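Local coordinates for CCHC-type domain-containing protein (Trypanosoma brucei brucei, PDB 7C4C) that probably trims RNA from its 3' end as a metal-dependent RNase D-type exonuclease, with zinc knuckles that bind nucleotides, at residues D41-C46 with P173-R178; D102-V107 with D123-F128. All coordinates share one frame; numbering follows the deposited sequence.

Interaction 1: residues D41-C46 with P173-R178; sequences DIEAFC and PVWDIR. With MN (manganese (II) ion), chain H; MN (manganese (II) ion), chain I; 5GP (guanosine-5'-monophosphate), chain N.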
ATOM      1  N   ASP A  41       3.063   9.014  13.099  1.00 20.79           N
ATOM      2  CA  ASP A  41       3.816   9.741  12.086  1.00 26.75           C
ATOM      3  C   ASP A  41       4.304  11.055  12.701  1.00 27.00           C
ATOM      4  O   ASP A  41       3.805  11.493  13.741  1.00 30.83           O
ATOM      5  CB  ASP A  41       2.956   9.973  10.834  1.00 30.88           C
ATOM      6  CG  ASP A  41       3.773  10.354   9.611  1.00 34.67           C
ATOM      7  OD1 ASP A  41       4.792   9.688   9.328  1.00 40.86           O
ATOM      8  OD2 ASP A  41       3.373  11.317   8.919  1.00 32.01           O
ATOM      9  N   ILE A  42       5.287  11.674  12.052  1.00 20.66           N
ATOM     10  CA  ILE A  42       5.953  12.867  12.567  1.00 18.62           C
ATOM     11  C   ILE A  42       6.063  13.899  11.460  1.00 21.74           C
ATOM     12  O   ILE A  42       6.414  13.562  10.325  1.00 29.79           O
ATOM     13  CB  ILE A  42       7.353  12.524  13.118  1.00 18.36           C
ATOM     14  CG1 ILE A  42       7.222  11.670  14.370  1.00 20.32           C
ATOM     15  CG2 ILE A  42       8.161  13.772  13.433  1.00 17.34           C
ATOM     16  CD1 ILE A  42       8.537  11.338  14.966  1.00 24.30           C
ATOM     17  N   GLU A  43       5.755  15.146  11.776  1.00 14.83           N
ATOM     18  CA  GLU A  43       6.081  16.269  10.909  1.00 25.52           C
ATOM     19  C   GLU A  43       7.130  17.127  11.607  1.00 24.88           C
ATOM     20  O   GLU A  43       6.968  17.462  12.794  1.00 20.69           O
ATOM     21  CB  GLU A  43       4.847  17.118  10.572  1.00 27.50           C
ATOM     22  CG  GLU A  43       3.702  16.408   9.824  1.00 35.09           C
ATOM     23  CD  GLU A  43       4.109  15.731   8.518  1.00 42.92           C
ATOM     24  OE1 GLU A  43       3.470  14.709   8.189  1.00 44.66           O
ATOM     25  OE2 GLU A  43       5.042  16.204   7.821  1.00 42.58           O
ATOM     26  N   ALA A  44       8.189  17.497  10.867  1.00 21.97           N
ATOM     27  CA  ALA A  44       9.333  18.213  11.429  1.00 24.19           C
ATOM     28  C   ALA A  44       9.753  19.360  10.514  1.00 24.07           C
ATOM     29  O   ALA A  44       9.422  19.380   9.328  1.00 27.30           O
ATOM     30  CB  ALA A  44      10.531  17.274  11.655  1.00 22.18           C
ATOM     31  N   PHE A  45      10.519  20.308  11.074  1.00 22.79           N
ATOM     32  CA  PHE A  45      11.071  21.403  10.276  1.00 28.08           C
ATOM     33  C   PHE A  45      11.926  20.838   9.148  1.00 33.67           C
ATOM     34  O   PHE A  45      12.684  19.878   9.334  1.00 32.30           O
ATOM     35  CB  PHE A  45      11.956  22.353  11.095  1.00 24.01           C
ATOM     36  CG  PHE A  45      11.274  23.080  12.233  1.00 27.44           C
ATOM     37  CD1 PHE A  45      10.032  22.693  12.720  1.00 30.31           C
ATOM     38  CD2 PHE A  45      11.919  24.161  12.839  1.00 17.69           C
ATOM     39  CE1 PHE A  45       9.441  23.375  13.789  1.00 29.66           C
ATOM     40  CE2 PHE A  45      11.352  24.836  13.905  1.00 22.25           C
ATOM     41  CZ  PHE A  45      10.107  24.451  14.382  1.00 26.22           C
ATOM     42  N   CYS A  46      11.817  21.444   7.974  1.00 36.40           N
ATOM     43  CA  CYS A  46      12.657  21.052   6.858  1.00 40.98           C
ATOM     44  C   CYS A  46      14.067  21.599   7.055  1.00 44.08           C
ATOM     45  O   CYS A  46      14.260  22.685   7.617  1.00 38.23           O
ATOM     46  CB  CYS A  46      12.043  21.543   5.546  1.00 44.77           C
ATOM     47  SG  CYS A  46      10.353  20.893   5.300  1.00 49.37           S
ATOM     48  N   PRO A 173      11.224  25.992   6.783  1.00 50.55           N
ATOM     49  CA  PRO A 173      10.813  24.966   7.767  1.00 45.20           C
ATOM     50  C   PRO A 173       9.413  24.424   7.555  1.00 43.86           C
ATOM     51  O   PRO A 173       9.204  23.219   7.751  1.00 43.96           O
ATOM     52  CB  PRO A 173      10.920  25.708   9.109  1.00 39.63           C
ATOM     53  CG  PRO A 173      11.487  27.089   8.784  1.00 39.96           C
ATOM     54  CD  PRO A 173      12.081  26.994   7.425  1.00 44.43           C
ATOM     55  N   VAL A 174       8.456  25.283   7.172  1.00 44.67           N
ATOM     56  CA  VAL A 174       7.053  24.957   6.908  1.00 41.52           C
ATOM     57  C   VAL A 174       6.301  24.766   8.217  1.00 37.66           C
ATOM     58  O   VAL A 174       5.353  25.502   8.517  1.00 38.28           O
ATOM     59  CB  VAL A 174       6.902  23.712   6.011  1.00 42.20           C
ATOM     60  CG1 VAL A 174       5.435  23.358   5.822  1.00 41.86           C
ATOM     61  CG2 VAL A 174       7.588  23.919   4.663  1.00 40.86           C
ATOM     62  N   TRP A 175       6.726  23.783   9.007  1.00 34.06           N
ATOM     63  CA  TRP A 175       5.974  23.315  10.160  1.00 35.25           C
ATOM     64  C   TRP A 175       6.260  24.099  11.429  1.00 33.92           C
ATOM     65  O   TRP A 175       5.896  23.651  12.519  1.00 32.48           O
ATOM     66  CB  TRP A 175       6.255  21.839  10.397  1.00 31.95           C
ATOM     67  CG  TRP A 175       5.699  20.965   9.344  1.00 33.35           C
ATOM     68  CD1 TRP A 175       6.396  20.315   8.362  1.00 31.58           C
ATOM     69  CD2 TRP A 175       4.320  20.626   9.152  1.00 32.86           C
ATOM     70  NE1 TRP A 175       5.534  19.578   7.576  1.00 31.46           N
ATOM     71  CE2 TRP A 175       4.253  19.755   8.037  1.00 35.84           C
ATOM     72  CE3 TRP A 175       3.135  20.964   9.815  1.00 30.11           C
ATOM     73  CZ2 TRP A 175       3.045  19.225   7.570  1.00 32.51           C
ATOM     74  CZ3 TRP A 175       1.939  20.439   9.348  1.00 28.37           C
ATOM     75  CH2 TRP A 175       1.904  19.588   8.233  1.00 30.10           C
ATOM     76  N   ASP A 176       6.888  25.257  11.323  1.00 38.32           N
ATOM     77  CA  ASP A 176       7.126  26.074  12.499  1.00 40.07           C
ATOM     78  C   ASP A 176       6.052  27.128  12.719  1.00 35.08           C
ATOM     79  O   ASP A 176       6.066  27.790  13.758  1.00 39.51           O
ATOM     80  CB  ASP A 176       8.493  26.749  12.406  1.00 48.29           C
ATOM     81  CG  ASP A 176       8.663  27.551  11.132  1.00 58.52           C
ATOM     82  OD1 ASP A 176       8.151  27.122  10.069  1.00 61.49           O
ATOM     83  OD2 ASP A 176       9.314  28.617  11.202  1.00 60.54           O
ATOM     84  N   ILE A 177       5.114  27.281  11.788  1.00 36.48           N
ATOM     85  CA  ILE A 177       4.079  28.297  11.929  1.00 43.08           C
ATOM     86  C   ILE A 177       3.142  27.940  13.076  1.00 44.95           C
ATOM     87  O   ILE A 177       2.698  26.792  13.215  1.00 46.08           O
ATOM     88  CB  ILE A 177       3.294  28.451  10.614  1.00 46.53           C
ATOM     89  CG1 ILE A 177       4.234  28.417   9.409  1.00 44.66           C
ATOM     90  CG2 ILE A 177       2.515  29.744  10.622  1.00 47.48           C
ATOM     91  CD1 ILE A 177       3.515  28.297   8.083  1.00 42.34           C
ATOM     92  N   ARG A 178       2.826  28.931  13.899  1.00 48.65           N
ATOM     93  CA  ARG A 178       1.760  28.800  14.884  1.00 50.33           C
ATOM     94  C   ARG A 178       0.876  30.043  14.835  1.00 57.44           C
ATOM     95  O   ARG A 178       1.372  31.161  14.971  1.00 57.40           O
ATOM     96  CB  ARG A 178       2.323  28.600  16.286  1.00 43.00           C
ATOM     97  CG  ARG A 178       3.022  27.285  16.477  1.00 39.89           C
ATOM     98  CD  ARG A 178       2.077  26.116  16.236  1.00 38.58           C
ATOM     99  NE  ARG A 178       2.744  24.832  16.435  1.00 33.18           N
ATOM    100  CZ  ARG A 178       3.457  24.199  15.508  1.00 29.56           C
ATOM    101  NH1 ARG A 178       3.609  24.731  14.296  1.00 31.04           N
ATOM    102  NH2 ARG A 178       4.027  23.033  15.797  1.00 26.98           N
TER
HETATM  103 MN    MN H 407       3.743  12.788   7.306  1.00 39.45          MN
HETATM  104 MN    MN I 408       6.364   9.939   7.995  1.00 41.22          MN
HETATM  105  P   5GP N 413       6.605  12.015   6.090  1.00 59.55           P
HETATM  106  O1P 5GP N 413       5.957  12.173   4.733  1.00 62.07           O
HETATM  107  O2P 5GP N 413       5.628  11.885   7.240  1.00 59.18           O
HETATM  108  O3P 5GP N 413       7.734  11.007   6.136  1.00 61.41           O
HETATM  109  O5' 5GP N 413       7.328  13.410   6.376  1.00 57.39           O
HETATM  110  C5' 5GP N 413       7.973  13.637   7.621  1.00 50.89           C
HETATM  111  C4' 5GP N 413       8.913  14.819   7.592  1.00 45.46           C
HETATM  112  O4' 5GP N 413       9.967  14.593   6.621  1.00 41.96           O
HETATM  113  C3' 5GP N 413       8.317  16.160   7.182  1.00 42.96           C
HETATM  114  O3' 5GP N 413       7.614  16.814   8.225  1.00 37.57           O
HETATM  115  C2' 5GP N 413       9.541  16.930   6.707  1.00 45.95           C
HETATM  116  O2' 5GP N 413      10.289  17.413   7.813  1.00 47.66           O
HETATM  117  C1' 5GP N 413      10.348  15.821   6.034  1.00 46.20           C
HETATM  118  N9  5GP N 413      10.072  15.750   4.587  1.00 48.35           N
HETATM  119  C8  5GP N 413       9.204  14.918   3.989  1.00 46.14           C
HETATM  120  N7  5GP N 413       9.230  15.125   2.653  1.00 44.45           N
HETATM  121  C5  5GP N 413      10.134  16.095   2.429  1.00 48.77           C
HETATM  122  C6  5GP N 413      10.581  16.704   1.270  1.00 50.18           C
HETATM  123  O6  5GP N 413      10.090  16.344   0.174  1.00 49.60           O
HETATM  124  N1  5GP N 413      11.522  17.662   1.357  1.00 51.96           N
HETATM  125  C2  5GP N 413      12.032  18.039   2.542  1.00 51.06           C
HETATM  126  N2  5GP N 413      12.971  19.013   2.583  1.00 47.67           N
HETATM  127  N3  5GP N 413      11.615  17.458   3.694  1.00 53.01           N
HETATM  128  C4  5GP N 413      10.671  16.481   3.649  1.00 50.76           C
HETATM  129  O   HOH W   1       7.267   8.186   8.705  1.00 28.59           O
HETATM  130  O   HOH W   2       7.648  11.056   9.448  1.00 51.79           O
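The loop 173-178 meets the end of strand 37-44 where F45 and P173 come closest, their CA atoms 4.4 Å apart, and C46 N donates to P173 O (3.2 Å). That carbonyl also takes W175 N, and just beyond it V174 to I177 make a type I turn. W175 gives the largest single share of the contact. Its indole lies against the bent chain of E43, with CB of E43 3.8 Å from the centroid of the five-membered ring and nearly on its normal, a CH-pi contact; V174 CG1 lies over the opposite face, toward its rim. Further out, the F45 ring has CB of D176 over one face, CZ of F45 being 3.4 Å from that CB, while P173 CB packs against CB of F45. The D176 carboxylate itself turns to R172. With CG anti to its carbonyl carbon (chi1 -61°) and the chain bent at chi2, E43 brings its carboxylate to one manganese and the ribose: OE1 binds the ion at 2.1 Å, and OE2 accepts from O3' of the GMP at 2.7 Å. D41 bridges both ions, OD2 to the manganese shared with E43 and OD1 to the other, and D191 completes the protein ligands of the shared ion. A44 grips the ribose through its backbone, N giving to O3' and O taking from O2' (2.6 Å). This is the two-metal site of the DEDD exonucleases holding a nucleotide; both ribose hydroxyls are read, consistent with a preference for RNA ends, and the indole face backs the carboxylate-bearing chain that binds metal and sugar together.

Interaction 2: residues D102-V107 with D123-F128; sequences DCRRDV and DLQVFF. With 5GP (guanosine-5'-monophosphate), chain P.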
ATOM      1  N   ASP A 102       7.429   3.479   6.836  1.00 16.41           N
ATOM      2  CA  ASP A 102       8.852   3.852   6.863  1.00 21.35           C
ATOM      3  C   ASP A 102       9.206   4.523   8.187  1.00 22.01           C
ATOM      4  O   ASP A 102       8.985   5.722   8.360  1.00 24.36           O
ATOM      5  CB  ASP A 102       9.269   4.777   5.700  1.00 20.03           C
ATOM      6  CG  ASP A 102      10.789   5.106   5.724  1.00 25.54           C
ATOM      7  OD1 ASP A 102      11.507   4.477   6.535  1.00 29.74           O
ATOM      8  OD2 ASP A 102      11.292   5.906   4.899  1.00 25.32           O
ATOM      9  N   CYS A 103       9.785   3.763   9.108  1.00 20.30           N
ATOM     10  CA  CYS A 103      10.000   4.230  10.469  1.00 19.66           C
ATOM     11  C   CYS A 103      11.391   4.795  10.699  1.00 19.59           C
ATOM     12  O   CYS A 103      11.637   5.316  11.789  1.00 24.39           O
ATOM     13  CB  CYS A 103       9.771   3.090  11.466  1.00 18.06           C
ATOM     14  SG  CYS A 103      11.040   1.806  11.411  1.00 22.54           S
ATOM     15  N   ARG A 104      12.286   4.708   9.702  1.00 14.26           N
ATOM     16  CA  ARG A 104      13.724   4.927   9.905  1.00 17.23           C
ATOM     17  C   ARG A 104      14.020   6.295  10.515  1.00 22.07           C
ATOM     18  O   ARG A 104      14.576   6.398  11.617  1.00 23.87           O
ATOM     19  CB  ARG A 104      14.467   4.768   8.574  1.00 14.07           C
ATOM     20  CG  ARG A 104      14.607   3.323   8.128  1.00 16.65           C
ATOM     21  CD  ARG A 104      15.103   3.218   6.708  1.00 21.30           C
ATOM     22  NE  ARG A 104      14.193   3.858   5.768  1.00 23.79           N
ATOM     23  CZ  ARG A 104      14.374   3.879   4.450  1.00 23.05           C
ATOM     24  NH1 ARG A 104      15.432   3.286   3.908  1.00 19.81           N
ATOM     25  NH2 ARG A 104      13.491   4.496   3.670  1.00 21.82           N
ATOM     26  N   ARG A 105      13.669   7.361   9.806  1.00 23.93           N
ATOM     27  CA  ARG A 105      13.976   8.690  10.309  1.00 28.49           C
ATOM     28  C   ARG A 105      13.092   9.071  11.496  1.00 32.47           C
ATOM     29  O   ARG A 105      13.539   9.815  12.382  1.00 35.07           O
ATOM     30  CB  ARG A 105      13.832   9.699   9.186  1.00 32.67           C
ATOM     31  CG  ARG A 105      14.415   9.191   7.895  1.00 35.75           C
ATOM     32  CD  ARG A 105      15.662   9.930   7.526  1.00 36.34           C
ATOM     33  NE  ARG A 105      16.785   9.673   8.427  1.00 40.90           N
ATOM     34  CZ  ARG A 105      17.715   8.742   8.216  1.00 38.73           C
ATOM     35  NH1 ARG A 105      17.636   7.958   7.142  1.00 32.77           N
ATOM     36  NH2 ARG A 105      18.724   8.596   9.073  1.00 36.33           N
ATOM     37  N   ASP A 106      11.847   8.588  11.535  1.00 25.06           N
ATOM     38  CA  ASP A 106      10.976   8.930  12.653  1.00 25.02           C
ATOM     39  C   ASP A 106      11.526   8.366  13.949  1.00 22.14           C
ATOM     40  O   ASP A 106      11.537   9.045  14.983  1.00 21.92           O
ATOM     41  CB  ASP A 106       9.563   8.407  12.409  1.00 31.04           C
ATOM     42  CG  ASP A 106       8.901   9.038  11.186  1.00 39.29           C
ATOM     43  OD1 ASP A 106       9.369  10.100  10.717  1.00 38.80           O
ATOM     44  OD2 ASP A 106       7.894   8.477  10.699  1.00 40.66           O
ATOM     45  N   VAL A 107      12.008   7.129  13.901  1.00 16.99           N
ATOM     46  CA  VAL A 107      12.577   6.484  15.073  1.00 21.02           C
ATOM     47  C   VAL A 107      13.883   7.152  15.471  1.00 23.03           C
ATOM     48  O   VAL A 107      14.171   7.327  16.661  1.00 28.86           O
ATOM     49  CB  VAL A 107      12.757   4.987  14.785  1.00 17.71           C
ATOM     50  CG1 VAL A 107      14.096   4.498  15.302  1.00 16.82           C
ATOM     51  CG2 VAL A 107      11.617   4.221  15.393  1.00 14.64           C
ATOM     52  N   ASP A 123       6.410  -1.761  10.779  1.00 23.44           N
ATOM     53  CA  ASP A 123       6.538  -0.806   9.675  1.00 18.28           C
ATOM     54  C   ASP A 123       5.790  -1.369   8.464  1.00 18.87           C
ATOM     55  O   ASP A 123       6.165  -2.420   7.926  1.00 22.70           O
ATOM     56  CB  ASP A 123       8.013  -0.526   9.375  1.00 18.42           C
ATOM     57  CG  ASP A 123       8.215   0.520   8.261  1.00 26.81           C
ATOM     58  OD1 ASP A 123       7.212   1.068   7.747  1.00 29.70           O
ATOM     59  OD2 ASP A 123       9.387   0.856   7.959  1.00 32.23           O
ATOM     60  N   LEU A 124       4.729  -0.680   8.022  1.00 20.03           N
ATOM     61  CA  LEU A 124       3.906  -1.268   6.957  1.00 20.52           C
ATOM     62  C   LEU A 124       4.523  -1.121   5.578  1.00 22.87           C
ATOM     63  O   LEU A 124       4.256  -1.952   4.704  1.00 23.88           O
ATOM     64  CB  LEU A 124       2.489  -0.688   6.932  1.00 17.71           C
ATOM     65  CG  LEU A 124       1.729  -0.826   8.253  1.00 18.08           C
ATOM     66  CD1 LEU A 124       0.488   0.070   8.241  1.00 17.30           C
ATOM     67  CD2 LEU A 124       1.359  -2.254   8.483  1.00 15.54           C
ATOM     68  N   GLN A 125       5.312  -0.074   5.341  1.00 23.80           N
ATOM     69  CA  GLN A 125       6.104  -0.051   4.116  1.00 22.28           C
ATOM     70  C   GLN A 125       6.998  -1.274   4.054  1.00 24.75           C
ATOM     71  O   GLN A 125       7.110  -1.923   3.007  1.00 28.26           O
ATOM     72  CB  GLN A 125       6.949   1.221   4.036  1.00 18.99           C
ATOM     73  CG  GLN A 125       7.644   1.414   2.694  1.00 16.65           C
ATOM     74  CD  GLN A 125       8.659   2.561   2.678  1.00 19.71           C
ATOM     75  OE1 GLN A 125       9.634   2.537   3.421  1.00 13.77           O
ATOM     76  NE2 GLN A 125       8.447   3.551   1.804  1.00 13.93           N
ATOM     77  N   VAL A 126       7.634  -1.610   5.177  1.00 22.87           N
ATOM     78  CA  VAL A 126       8.462  -2.810   5.231  1.00 25.58           C
ATOM     79  C   VAL A 126       7.586  -4.042   5.056  1.00 26.78           C
ATOM     80  O   VAL A 126       7.982  -5.016   4.404  1.00 25.49           O
ATOM     81  CB  VAL A 126       9.263  -2.843   6.553  1.00 21.85           C
ATOM     82  CG1 VAL A 126       9.711  -4.251   6.905  1.00 15.66           C
ATOM     83  CG2 VAL A 126      10.457  -1.912   6.462  1.00 13.83           C
ATOM     84  N   PHE A 127       6.362  -4.002   5.594  1.00 20.51           N
ATOM     85  CA  PHE A 127       5.446  -5.116   5.390  1.00 21.18           C
ATOM     86  C   PHE A 127       5.172  -5.324   3.907  1.00 23.59           C
ATOM     87  O   PHE A 127       5.262  -6.448   3.395  1.00 23.50           O
ATOM     88  CB  PHE A 127       4.149  -4.868   6.149  1.00 22.35           C
ATOM     89  CG  PHE A 127       3.397  -6.114   6.489  1.00 22.22           C
ATOM     90  CD1 PHE A 127       3.488  -7.247   5.703  1.00 23.03           C
ATOM     91  CD2 PHE A 127       2.605  -6.154   7.622  1.00 26.13           C
ATOM     92  CE1 PHE A 127       2.794  -8.399   6.038  1.00 27.26           C
ATOM     93  CE2 PHE A 127       1.908  -7.302   7.961  1.00 27.18           C
ATOM     94  CZ  PHE A 127       2.003  -8.424   7.171  1.00 28.56           C
ATOM     95  N   PHE A 128       4.852  -4.243   3.196  1.00 20.24           N
ATOM     96  CA  PHE A 128       4.542  -4.350   1.779  1.00 20.14           C
ATOM     97  C   PHE A 128       5.732  -4.888   0.994  1.00 25.43           C
ATOM     98  O   PHE A 128       5.571  -5.752   0.121  1.00 27.98           O
ATOM     99  CB  PHE A 128       4.114  -2.984   1.241  1.00 23.14           C
ATOM    100  CG  PHE A 128       3.621  -3.021  -0.174  1.00 26.50           C
ATOM    101  CD1 PHE A 128       2.295  -3.326  -0.448  1.00 24.19           C
ATOM    102  CD2 PHE A 128       4.489  -2.755  -1.238  1.00 27.72           C
ATOM    103  CE1 PHE A 128       1.823  -3.363  -1.766  1.00 24.64           C
ATOM    104  CE2 PHE A 128       4.026  -2.789  -2.561  1.00 28.05           C
ATOM    105  CZ  PHE A 128       2.692  -3.102  -2.821  1.00 25.46           C
TER
HETATM  106  P   5GP P 415      10.166   6.411  -4.139  1.00111.92           P
HETATM  107  O1P 5GP P 415      10.193   5.282  -5.147  1.00111.59           O
HETATM  108  O2P 5GP P 415      11.519   7.034  -3.890  1.00112.70           O
HETATM  109  O3P 5GP P 415       9.054   7.417  -4.331  1.00114.46           O
HETATM  110  O5' 5GP P 415       9.794   5.701  -2.758  1.00107.73           O
HETATM  111  C5' 5GP P 415       9.152   6.422  -1.712  1.00 99.55           C
HETATM  112  C4' 5GP P 415       9.621   5.973  -0.348  1.00 91.16           C
HETATM  113  O4' 5GP P 415      11.020   5.574  -0.417  1.00 88.99           O
HETATM  114  C3' 5GP P 415       9.567   7.025   0.760  1.00 86.74           C
HETATM  115  O3' 5GP P 415       8.305   7.112   1.405  1.00 85.29           O
HETATM  116  C2' 5GP P 415      10.696   6.604   1.691  1.00 84.94           C
HETATM  117  O2' 5GP P 415      10.282   5.535   2.532  1.00 80.59           O
HETATM  118  C1' 5GP P 415      11.729   6.081   0.693  1.00 88.70           C
HETATM  119  N9  5GP P 415      12.627   7.154   0.202  1.00 93.06           N
HETATM  120  C8  5GP P 415      12.985   7.327  -1.085  1.00 94.33           C
HETATM  121  N7  5GP P 415      13.807   8.397  -1.196  1.00 93.82           N
HETATM  122  C5  5GP P 415      13.969   8.902   0.046  1.00 92.79           C
HETATM  123  C6  5GP P 415      14.694   9.976   0.541  1.00 91.20           C
HETATM  124  O6  5GP P 415      15.361  10.683  -0.248  1.00 92.24           O
HETATM  125  N1  5GP P 415      14.668  10.245   1.855  1.00 90.97           N
HETATM  126  C2  5GP P 415      13.951   9.491   2.706  1.00 91.82           C
HETATM  127  N2  5GP P 415      13.931   9.773   4.036  1.00 90.97           N
HETATM  128  N3  5GP P 415      13.239   8.438   2.248  1.00 92.28           N
HETATM  129  C4  5GP P 415      13.232   8.120   0.925  1.00 93.22           C
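Two helix N-termini meet here in the RNase H-like exonuclease fold: D123, the N-cap of helix 124-136, turns its carboxylate onto the turn that leads into helix 104-114. OD1 of D123 accepts from D102 N at 2.6 Å, on the syn side, and OD2 takes C103 N at 3.2 Å from well above the carboxylate plane. The same OD1 also makes a weak capping bond with Q125 N, so one carboxylate serves the starts of both helices. D102 repeats the theme on its own side. Its CG stands anti to the backbone N (chi1 -178°), which lets OD1 receive R104 N as a cap and R104 NE in a salt bridge, the two donors arriving from opposite faces. R104 completes a side-on grip through NH2, which meets OD2 of D102 at 2.9 Å in an almost straight bond (175°), while its NH1 goes to P240 O and D237. The two aspartates stay close, OD1 of D102 4.4 Å from OD2 of D123; the backbone N-H groups and the arginine probably offset their mutual repulsion. Alongside D102, and pointing the same way, runs the extended Q125, its amide 26° from the carboxylate plane; R141 and S142 fix that amide at OE1 and NE2. Together the pair holds a second GMP by its ribose: NE2 of Q125 donates to O2' at 2.8 Å, and that same hydroxyl gives its hydrogen to OD2 of D102 at 2.6 Å.

Overall arrangement
From the N terminus, strand 37-44 comes first and opens interaction 1; the chain then runs through strands 57-64, 70-74 and 97-100 to helix 104-114. Interaction 2 closes a short loop from there, through edge strand 121-123 to helix 124-136. Only after helix 162-169 does loop 173-178 return to strand 37-44, so interaction 2 nests inside interaction 1. The inner contact joins two helix starts, and the outer one joins a central strand to the loop before helix 182-202. Their centres lie about 20 Å apart, yet they meet at the metal site: the D106 carboxylate approaches that of D41, and the D106 carbonyl oxygen packs against the CD1 methyl of I42.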